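Local coordinates for protein Non-ribosomal peptide synthetase (Streptomyces halstedii, PDB 3WV4) that belongs to the AMP-binding enzyme family of the ANL clan and forms the N-terminal domain of a non-ribosomal peptide synthetase, at residues A[197-202]-A[211-216]; A[90-95]-A[142-147]. All blocks are in the same frame, centred on the assembly; numbering follows the deposited sequence.

Contact 1: A[197-202]-A[211-216]; sequences VLIYTS and VACPHQ
Strand segments 197-200 and 211-214 run antiparallel, their short axes 4.9 Å apart at an angle of 155°, with V197–C213 and I199–V211 as hydrogen-bonded pairs and L198–A212 as the non-hydrogen-bonded pair between them. Four backbone bonds fix this register; the shortest joins C213 N to V197 O at 2.8 Å. Between the bonded pairs, L198 CA adds a CA-H...O contact to V211 O at 3.4 Å.

V197, I199, V211 and C213 share one face. There CB of V197 faces CB of C213 at 4.3 Å, and C213 SG, turned anti to its own carbonyl carbon (chi1 -58°), comes to 4.3 Å from I199 CG1. On the reverse face L198 reaches across with CD2, which rests 3.9 Å from A212 CA and also meets the A212 methyl; the same leucine packs on V121, V123 and W402. Past the strand, T201 CG2 meets V211 CG2 at 4.2 Å, and T343 touches both residues.

The pairing is that of a two-stranded beta hairpin, largely buried. Its connection, which leaves strand 195-200 at T201 and S202 and reaches K209, is consistent with the Ser/Thr/Gly-rich signature loop of AMP-binding enzymes.

Contact 2: A[90-95]-A[142-147]; sequences KGVARG and DPRLVI
R144 and L145 lie against G91 and V92, the arginine reaching a backbone carbonyl while the leucine packs on the valine. Leaving CB with CG anti to the backbone N, the R144 chain first meets V92: its CG is 3.7 Å from V92 CG2, the two side chains running past each other in opposite directions. A bend at chi2 (78°) then carries CD and the guanidinium toward the turn after helix 73-89. R144 NE has E96 OE1, which also accepts a bond from A93 N, as its salt-bridge partner. The same N-H makes only a long, weak hydrogen bond from R144 NE to G91 O, 3.5 Å. At the tip, R144 NH2 gives the shorter bond to G91 O, 3.2 Å with an N-H...O angle of 146°. The oxygen lies at the guanidinium edge, a little tilted from its plane, but NH2 stands 43° above the G91 carbonyl plane, away from a lone-pair direction.

Beneath the arginine, L145 CD2 meets V92 CG2 at 3.7 Å, the side chains crossing at about a right angle, and approaches K90 CB at 4.4 Å. I98 touches both V92 and L145.

G91 has the positive phi of a Schellman motif. The carbonyl just past this helix end accepts two bonds, one of them weak, from a single exposed cation, over a buried valine–leucine contact. With E96 at NE, part of the arginine's charge is probably balanced.

Overall arrangement
From the N terminus, helix 73-89 runs into 90-95, which leads on to strand 97-101. The chain then passes through helix 106-116, strand 121-124 and helix 131-141 before 142-147 returns to close contact 2 across 46 intervening residues, at the start of strand 145-148, the neighbour of 97-101 in the parallel sheet. Contact 1 opens only later and spans just eight residues, so the two are in series, neither crossing nor enclosing one another. Their centres are 16 Å apart and their atoms do not touch. Strand 121-124, made within the loop of contact 2, lies beside 97-101, and its F122 bonds through the backbone to L198, bringing the hairpin against that sheet's edge.

Contact 1: A[197-202]-A[211-216]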
# COMPACT_ATOMS: atom_id res chain seq x y z
N VAL A 197 1.09 -9.84 -4.19
CA VAL A 197 0.16 -8.86 -4.75
C VAL A 197 0.47 -8.55 -6.19
O VAL A 197 1.66 -8.54 -6.59
CB VAL A 197 0.26 -7.54 -3.95
CG1 VAL A 197 -0.74 -6.49 -4.35
CG2 VAL A 197 0.14 -7.74 -2.44
N LEU A 198 -0.59 -8.33 -7.00
CA LEU A 198 -0.46 -7.70 -8.31
C LEU A 198 -1.09 -6.35 -8.23
O LEU A 198 -2.25 -6.22 -7.86
CB LEU A 198 -1.19 -8.47 -9.45
CG LEU A 198 -0.78 -9.92 -9.74
CD1 LEU A 198 -1.43 -10.39 -11.04
CD2 LEU A 198 0.74 -10.10 -9.81
N ILE A 199 -0.33 -5.34 -8.58
CA ILE A 199 -0.87 -4.00 -8.53
C ILE A 199 -1.01 -3.49 -9.93
O ILE A 199 0.01 -3.20 -10.57
CB ILE A 199 0.07 -3.05 -7.81
CG1 ILE A 199 0.26 -3.43 -6.35
CG2 ILE A 199 -0.44 -1.61 -7.92
CD1 ILE A 199 -0.98 -3.15 -5.51
N TYR A 200 -2.24 -3.33 -10.40
CA TYR A 200 -2.45 -2.85 -11.76
C TYR A 200 -2.22 -1.36 -11.80
O TYR A 200 -2.88 -0.63 -11.11
CB TYR A 200 -3.85 -3.27 -12.27
CG TYR A 200 -3.77 -4.65 -12.85
CD1 TYR A 200 -3.40 -4.84 -14.17
CD2 TYR A 200 -3.98 -5.79 -12.07
CE1 TYR A 200 -3.30 -6.12 -14.71
CE2 TYR A 200 -3.86 -7.05 -12.59
CZ TYR A 200 -3.54 -7.22 -13.93
OH TYR A 200 -3.38 -8.47 -14.46
N THR A 201 -1.26 -0.91 -12.60
CA THR A 201 -0.98 0.54 -12.81
C THR A 201 -1.58 1.13 -14.13
O THR A 201 -1.71 2.33 -14.31
CB THR A 201 0.54 0.77 -12.89
OG1 THR A 201 1.07 -0.07 -13.93
CG2 THR A 201 1.18 0.37 -11.57
N SER A 202 -2.01 0.28 -15.04
CA SER A 202 -2.55 0.75 -16.33
C SER A 202 -3.98 1.34 -16.24
O SER A 202 -4.86 0.81 -15.61
CB SER A 202 -2.56 -0.40 -17.28
OG SER A 202 -3.09 -1.54 -16.67
N VAL A 211 2.32 -4.49 -11.65
CA VAL A 211 3.56 -4.86 -10.99
C VAL A 211 3.37 -6.10 -10.12
O VAL A 211 2.41 -6.18 -9.38
CB VAL A 211 4.06 -3.71 -10.14
CG1 VAL A 211 5.39 -4.05 -9.48
CG2 VAL A 211 4.19 -2.47 -11.02
N ALA A 212 4.27 -7.06 -10.26
CA ALA A 212 4.23 -8.29 -9.53
C ALA A 212 5.07 -8.17 -8.33
O ALA A 212 6.30 -8.01 -8.43
CB ALA A 212 4.73 -9.45 -10.39
N CYS A 213 4.44 -8.34 -7.17
CA CYS A 213 5.10 -8.03 -5.94
C CYS A 213 5.24 -9.24 -5.08
O CYS A 213 4.22 -9.74 -4.55
CB CYS A 213 4.32 -6.96 -5.17
SG CYS A 213 4.08 -5.40 -6.05
N PRO A 214 6.47 -9.70 -4.89
CA PRO A 214 6.68 -10.81 -4.00
C PRO A 214 6.61 -10.42 -2.55
O PRO A 214 6.85 -9.29 -2.20
CB PRO A 214 8.10 -11.29 -4.34
CG PRO A 214 8.38 -10.70 -5.69
CD PRO A 214 7.71 -9.37 -5.60
N HIS A 215 6.39 -11.40 -1.69
CA HIS A 215 6.42 -11.19 -0.22
C HIS A 215 7.59 -10.42 0.31
O HIS A 215 7.43 -9.46 1.08
CB HIS A 215 6.41 -12.55 0.49
CG HIS A 215 5.06 -13.19 0.54
ND1 HIS A 215 4.27 -13.17 1.67
CD2 HIS A 215 4.34 -13.84 -0.42
CE1 HIS A 215 3.13 -13.80 1.41
NE2 HIS A 215 3.14 -14.20 0.15
N GLN A 216 8.80 -10.82 -0.04
CA GLN A 216 9.95 -10.21 0.65
C GLN A 216 10.12 -8.75 0.35
O GLN A 216 10.54 -8.00 1.20
CB GLN A 216 11.32 -10.77 0.24
CG GLN A 216 11.41 -11.94 -0.64
CD GLN A 216 12.86 -12.34 -0.91
OE1 GLN A 216 13.21 -12.67 -2.04
NE2 GLN A 216 13.68 -12.29 0.11

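Contact 2: A[90-95]-A[142-147]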
# COMPACT_ATOMS: atom_id res chain seq x y z
N LYS A 90 -12.40 -23.73 -1.29
CA LYS A 90 -12.68 -23.51 -2.72
C LYS A 90 -11.58 -24.07 -3.61
O LYS A 90 -11.64 -23.94 -4.82
CB LYS A 90 -12.80 -22.01 -2.98
CG LYS A 90 -14.00 -21.36 -2.33
CD LYS A 90 -15.24 -21.66 -3.15
CE LYS A 90 -16.46 -20.97 -2.59
NZ LYS A 90 -17.06 -21.83 -1.56
N GLY A 91 -10.55 -24.64 -3.02
CA GLY A 91 -9.49 -25.23 -3.80
C GLY A 91 -8.59 -24.21 -4.49
O GLY A 91 -8.06 -24.49 -5.58
N VAL A 92 -8.40 -23.04 -3.88
CA VAL A 92 -7.57 -22.00 -4.48
C VAL A 92 -6.21 -22.28 -3.93
O VAL A 92 -6.05 -22.33 -2.77
CB VAL A 92 -8.02 -20.57 -4.11
CG1 VAL A 92 -7.06 -19.57 -4.67
CG2 VAL A 92 -9.40 -20.28 -4.63
N ALA A 93 -5.23 -22.43 -4.80
CA ALA A 93 -3.97 -22.99 -4.39
C ALA A 93 -2.85 -21.96 -4.50
O ALA A 93 -3.00 -20.90 -5.12
CB ALA A 93 -3.65 -24.24 -5.22
N ARG A 94 -1.72 -22.33 -3.90
CA ARG A 94 -0.54 -21.51 -3.93
C ARG A 94 -0.26 -20.99 -5.31
O ARG A 94 -0.27 -21.74 -6.26
CB ARG A 94 0.65 -22.34 -3.46
CG ARG A 94 1.91 -21.54 -3.21
CD ARG A 94 2.97 -22.46 -2.68
NE ARG A 94 4.27 -21.80 -2.69
CZ ARG A 94 5.44 -22.41 -2.59
NH1 ARG A 94 5.50 -23.73 -2.49
NH2 ARG A 94 6.57 -21.71 -2.62
N GLY A 95 -0.04 -19.70 -5.43
CA GLY A 95 0.37 -19.12 -6.71
C GLY A 95 -0.77 -18.62 -7.55
O GLY A 95 -0.58 -17.85 -8.48
N ASP A 142 -5.94 -13.32 -14.70
CA ASP A 142 -6.19 -14.75 -14.85
C ASP A 142 -6.45 -15.43 -13.49
O ASP A 142 -5.78 -16.43 -13.14
CB ASP A 142 -5.02 -15.40 -15.64
CG ASP A 142 -5.22 -16.89 -15.95
OD1 ASP A 142 -6.38 -17.38 -16.01
OD2 ASP A 142 -4.18 -17.58 -16.08
N PRO A 143 -7.44 -14.96 -12.73
CA PRO A 143 -7.64 -15.50 -11.37
C PRO A 143 -8.51 -16.76 -11.33
O PRO A 143 -9.01 -17.19 -12.32
CB PRO A 143 -8.37 -14.39 -10.67
CG PRO A 143 -9.26 -13.85 -11.75
CD PRO A 143 -8.46 -13.94 -13.03
N ARG A 144 -8.67 -17.29 -10.13
CA ARG A 144 -9.44 -18.46 -9.87
C ARG A 144 -10.87 -18.00 -9.59
O ARG A 144 -11.83 -18.67 -9.93
CB ARG A 144 -8.80 -19.08 -8.65
CG ARG A 144 -9.16 -20.47 -8.32
CD ARG A 144 -8.49 -21.51 -9.18
NE ARG A 144 -8.76 -22.80 -8.54
CZ ARG A 144 -9.05 -23.92 -9.19
NH1 ARG A 144 -9.08 -23.93 -10.52
NH2 ARG A 144 -9.32 -25.02 -8.50
N LEU A 145 -11.02 -16.81 -9.00
CA LEU A 145 -12.31 -16.28 -8.58
C LEU A 145 -12.24 -14.80 -8.29
O LEU A 145 -11.19 -14.17 -8.41
CB LEU A 145 -12.86 -17.02 -7.38
CG LEU A 145 -12.03 -17.09 -6.09
CD1 LEU A 145 -12.24 -15.84 -5.25
CD2 LEU A 145 -12.47 -18.32 -5.29
N VAL A 146 -13.40 -14.23 -8.05
CA VAL A 146 -13.53 -12.81 -7.97
C VAL A 146 -14.40 -12.48 -6.80
O VAL A 146 -15.47 -13.11 -6.62
CB VAL A 146 -14.18 -12.22 -9.24
CG1 VAL A 146 -14.45 -10.73 -9.07
CG2 VAL A 146 -13.32 -12.48 -10.48
N ILE A 147 -13.98 -11.50 -6.01
CA ILE A 147 -14.79 -11.07 -4.88
C ILE A 147 -15.28 -9.66 -5.10
O ILE A 147 -14.47 -8.75 -5.34
CB ILE A 147 -13.98 -11.18 -3.59
CG1 ILE A 147 -13.70 -12.66 -3.34
CG2 ILE A 147 -14.75 -10.57 -2.43
CD1 ILE A 147 -12.59 -12.92 -2.39